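Local coordinates for B-cell lymphoma 3 protein (Homo sapiens, PDB 1K1A) that regulates transcription of NF-kappa-B target genes, inhibiting nuclear translocation of the p50 subunit in the cytoplasm and acting as a transcriptional activator in the nucleus, at residues 13-16 against 17-21; 25-28 against 29-33. One frame throughout, in Å; residues are numbered along the deposited sequence.

Contact 1: 13-16 against 17-21; sequences LHIA and VVQGN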
# COMPACT_ATOMS: atom_id res chain seq x y z
N LEU A 13 7.35 -22.92 14.90
CA LEU A 13 6.26 -21.97 14.85
C LEU A 13 5.99 -21.57 13.40
O LEU A 13 4.83 -21.42 13.00
CB LEU A 13 6.57 -20.74 15.71
CG LEU A 13 5.43 -19.74 15.94
CD1 LEU A 13 4.15 -20.44 16.39
CD2 LEU A 13 5.86 -18.68 16.97
N HIS A 14 7.05 -21.40 12.62
CA HIS A 14 6.88 -21.08 11.21
C HIS A 14 6.07 -22.18 10.54
O HIS A 14 5.14 -21.90 9.79
CB HIS A 14 8.24 -20.93 10.52
CG HIS A 14 9.03 -19.75 11.00
ND1 HIS A 14 9.19 -18.60 10.25
CD2 HIS A 14 9.71 -19.54 12.15
CE1 HIS A 14 9.93 -17.74 10.92
NE2 HIS A 14 10.26 -18.28 12.07
N ILE A 15 6.44 -23.42 10.82
CA ILE A 15 5.75 -24.58 10.24
C ILE A 15 4.28 -24.65 10.63
O ILE A 15 3.41 -24.86 9.77
CB ILE A 15 6.45 -25.88 10.68
CG1 ILE A 15 7.91 -25.90 10.24
CG2 ILE A 15 5.68 -27.10 10.17
CD1 ILE A 15 8.12 -25.80 8.75
N ALA A 16 3.99 -24.47 11.91
CA ALA A 16 2.62 -24.49 12.41
C ALA A 16 1.76 -23.47 11.68
O ALA A 16 0.58 -23.72 11.41
CB ALA A 16 2.59 -24.24 13.93
N VAL A 17 2.35 -22.32 11.34
CA VAL A 17 1.61 -21.27 10.65
C VAL A 17 1.27 -21.66 9.23
O VAL A 17 0.12 -21.59 8.82
CB VAL A 17 2.37 -19.93 10.66
CG1 VAL A 17 1.69 -18.93 9.72
CG2 VAL A 17 2.45 -19.39 12.05
N VAL A 18 2.28 -22.08 8.48
CA VAL A 18 2.11 -22.47 7.09
C VAL A 18 1.15 -23.67 6.92
O VAL A 18 0.41 -23.75 5.94
CB VAL A 18 3.46 -22.74 6.43
CG1 VAL A 18 3.31 -23.49 5.11
CG2 VAL A 18 4.20 -21.44 6.22
N GLN A 19 1.13 -24.55 7.92
CA GLN A 19 0.25 -25.73 7.89
C GLN A 19 -1.16 -25.41 8.35
O GLN A 19 -2.04 -26.29 8.38
CB GLN A 19 0.85 -26.88 8.71
CG GLN A 19 2.18 -27.39 8.16
CD GLN A 19 2.69 -28.62 8.90
OE1 GLN A 19 2.25 -28.91 10.01
NE2 GLN A 19 3.60 -29.34 8.28
N GLY A 20 -1.39 -24.16 8.74
CA GLY A 20 -2.71 -23.70 9.13
C GLY A 20 -3.24 -24.39 10.37
O GLY A 20 -4.43 -24.64 10.49
N ASN A 21 -2.36 -24.69 11.30
CA ASN A 21 -2.75 -25.39 12.51
C ASN A 21 -2.79 -24.42 13.69
O ASN A 21 -1.82 -24.29 14.44
CB ASN A 21 -1.75 -26.51 12.78
CG ASN A 21 -2.22 -27.48 13.86
OD1 ASN A 21 -3.02 -27.13 14.71
ND2 ASN A 21 -1.68 -28.69 13.83
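Ile-15 and Gln-19, one helical turn apart, supply the main side-chain contact of this helix end. They run side by side and point the same way, and the CG2 methyl of Ile-15 sits 3.6 Å from CD of the Gln-19 amide. Two torsions bring them together: CG2 of Ile-15 lies anti to its backbone N, while CG of Gln-19 lies beside its own N (chi1 -64°) and the chain then runs on extended. CG of Gln-19 thereby also passes 3.2 Å from the carbonyl oxygen of Ile-15.

The backbone bonds change character along the same stretch. Val-17 N donates to Leu-13 O, Val-18 N makes a nearly straight bond to His-14 O (170°), and Gln-19 N reaches Ile-15 O at 3.0 Å. At Gly-20 the chain leaves the helix with positive phi, and the closing pattern is a Schellman motif: Asn-21 N bonds to Ala-16 O at 3.1 Å, and Gly-20 N to Val-17 O at 3.0 Å. The motif ends the first helix of ankyrin repeat 1 and begins the tight turn to the second of the two antiparallel helices of the repeat. Asn-21 is the N-cap of that next helix, its OD1 accepting from Ala-24 N.

Neighbouring parts of the fold take up the remaining side chains. Val-17 brings its CG2 into close contact with a carbonyl oxygen, 3.3 Å from Leu-13 O, and touches Leu-52 of helix 49-55. His-14 also lies against Leu-52; its polar contact is separate, a weak hydrogen bond between NE2 and Ile-41 O.

Contact 2: 25-28 against 29-33; sequences VHRL and VNLFQ
His-26 and Asn-30 meet across one turn of helix 22-34, with ND2 of the amide 3.4 Å from CD2 of the imidazole and the two planes 89° apart. The amide approaches the ring obliquely, so this is a van der Waals contact of the amide nitrogen with a ring carbon rather than a stack. CG of Asn-30 lies beside its backbone N (chi1 -69°), which lays the amide back over the preceding turn; the ring of His-26, with CG anti to its own N, reaches forward to meet it. With an alanine here in place of Asn-30 the amide is gone, and the imidazole of His-26 is likely to be freer to turn.

Two further pairs keep the four-residue spacing. CG1 of Val-25 lies 4.1 Å from CG2 of Val-29, and the CG methylene of Arg-27 lies 4.0 Å from CD1 of Leu-31, these last two side chains running alongside each other. Phe-32 adds a close ring contact, its CD1 3.1 Å from Leu-28 O.

Beneath the side chains, four consecutive i to i+4 bonds fix the spacing. Val-29 N reaches Val-25 O at 2.8 Å, Asn-30 N gives His-26 O the straightest bond of the set (168°), and Leu-31 N and Phe-32 N bond to Arg-27 O and Leu-28 O.

Farther out, this second helix of ankyrin repeat 1 packs on helix 59-67, where Val-25, His-26 and Val-29 touch Leu-64. Arg-37 makes a cation-pi contact with Phe-32, whose ring also touches Leu-39 and Ile-41. The main-chain bonds thus satisfy the N-H groups of 29-32 and the carbonyls of 25-28, while His-26 and Asn-30 meet by packing, without a hydrogen bond between their side chains.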
# COMPACT_ATOMS: atom_id res chain seq x y z
N VAL A 25 -0.19 -23.48 16.94
CA VAL A 25 0.35 -22.13 17.08
C VAL A 25 0.16 -21.64 18.50
O VAL A 25 1.09 -21.12 19.12
CB VAL A 25 -0.33 -21.16 16.10
CG1 VAL A 25 0.04 -19.71 16.43
CG2 VAL A 25 0.05 -21.52 14.68
N HIS A 26 -1.06 -21.79 19.01
CA HIS A 26 -1.37 -21.38 20.37
C HIS A 26 -0.44 -22.08 21.37
O HIS A 26 0.16 -21.43 22.24
CB HIS A 26 -2.83 -21.70 20.69
CG HIS A 26 -3.40 -20.90 21.82
ND1 HIS A 26 -4.07 -19.71 21.62
CD2 HIS A 26 -3.42 -21.13 23.15
CE1 HIS A 26 -4.46 -19.23 22.79
NE2 HIS A 26 -4.09 -20.08 23.73
N ARG A 27 -0.33 -23.39 21.24
CA ARG A 27 0.53 -24.16 22.14
C ARG A 27 1.97 -23.64 22.12
O ARG A 27 2.59 -23.41 23.17
CB ARG A 27 0.49 -25.64 21.77
CG ARG A 27 1.68 -26.46 22.26
CD ARG A 27 1.51 -27.98 22.08
NE ARG A 27 2.10 -28.54 20.86
CZ ARG A 27 2.21 -27.90 19.69
NH1 ARG A 27 2.76 -28.53 18.65
NH2 ARG A 27 1.78 -26.66 19.54
N LEU A 28 2.49 -23.43 20.91
CA LEU A 28 3.85 -22.94 20.72
C LEU A 28 4.06 -21.51 21.23
O LEU A 28 5.13 -21.16 21.75
CB LEU A 28 4.24 -23.03 19.24
CG LEU A 28 4.55 -24.43 18.73
CD1 LEU A 28 4.69 -24.41 17.22
CD2 LEU A 28 5.83 -24.94 19.37
N VAL A 29 3.04 -20.67 21.06
CA VAL A 29 3.12 -19.30 21.56
C VAL A 29 3.24 -19.30 23.10
O VAL A 29 4.06 -18.58 23.67
CB VAL A 29 1.93 -18.45 21.10
CG1 VAL A 29 1.79 -17.19 21.96
CG2 VAL A 29 2.10 -18.08 19.61
N ASN A 30 2.45 -20.15 23.75
CA ASN A 30 2.53 -20.32 25.19
C ASN A 30 3.91 -20.82 25.62
O ASN A 30 4.48 -20.32 26.59
CB ASN A 30 1.44 -21.28 25.69
CG ASN A 30 0.04 -20.69 25.58
OD1 ASN A 30 -0.13 -19.47 25.62
ND2 ASN A 30 -0.96 -21.55 25.43
N LEU A 31 4.44 -21.79 24.89
CA LEU A 31 5.77 -22.34 25.17
C LEU A 31 6.87 -21.28 25.03
O LEU A 31 7.79 -21.22 25.84
CB LEU A 31 6.06 -23.51 24.23
CG LEU A 31 6.16 -24.90 24.85
CD1 LEU A 31 5.18 -25.86 24.18
CD2 LEU A 31 7.60 -25.43 24.71
N PHE A 32 6.78 -20.47 23.98
CA PHE A 32 7.77 -19.42 23.72
C PHE A 32 7.79 -18.39 24.84
O PHE A 32 8.86 -18.00 25.31
CB PHE A 32 7.48 -18.71 22.39
CG PHE A 32 8.11 -19.37 21.20
CD1 PHE A 32 8.10 -20.75 21.06
CD2 PHE A 32 8.73 -18.60 20.22
CE1 PHE A 32 8.68 -21.35 19.96
CE2 PHE A 32 9.32 -19.21 19.12
CZ PHE A 32 9.29 -20.58 18.99
N GLN A 33 6.60 -17.97 25.25
CA GLN A 33 6.44 -16.95 26.28
C GLN A 33 6.94 -17.41 27.65
O GLN A 33 7.42 -16.61 28.44
CB GLN A 33 4.98 -16.51 26.37
CG GLN A 33 4.49 -15.73 25.16
CD GLN A 33 3.05 -15.26 25.31
OE1 GLN A 33 2.70 -14.17 24.86
NE2 GLN A 33 2.22 -16.08 25.94

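Contacts 1 and 2 show how one ankyrin repeat is built, each lying along one of two successive helices of repeat 1, with centres about 12 Å apart. Contact 1 closes before contact 2 opens, and the turn at the end of 17-21 folds the chain back so that their inner faces meet. Leu-28 reaches two residues of contact 1: its CD1 lies 3.7 Å from CA of Leu-13 and 3.9 Å from CB of Ala-16. CG2 of Val-25 approaches that same Ala-16 CB at 3.8 Å, and Phe-32 meets Leu-13 with CE2 4.1 Å from CD2. Both helices also face the following repeat, through helices 49-55 and 59-67 respectively.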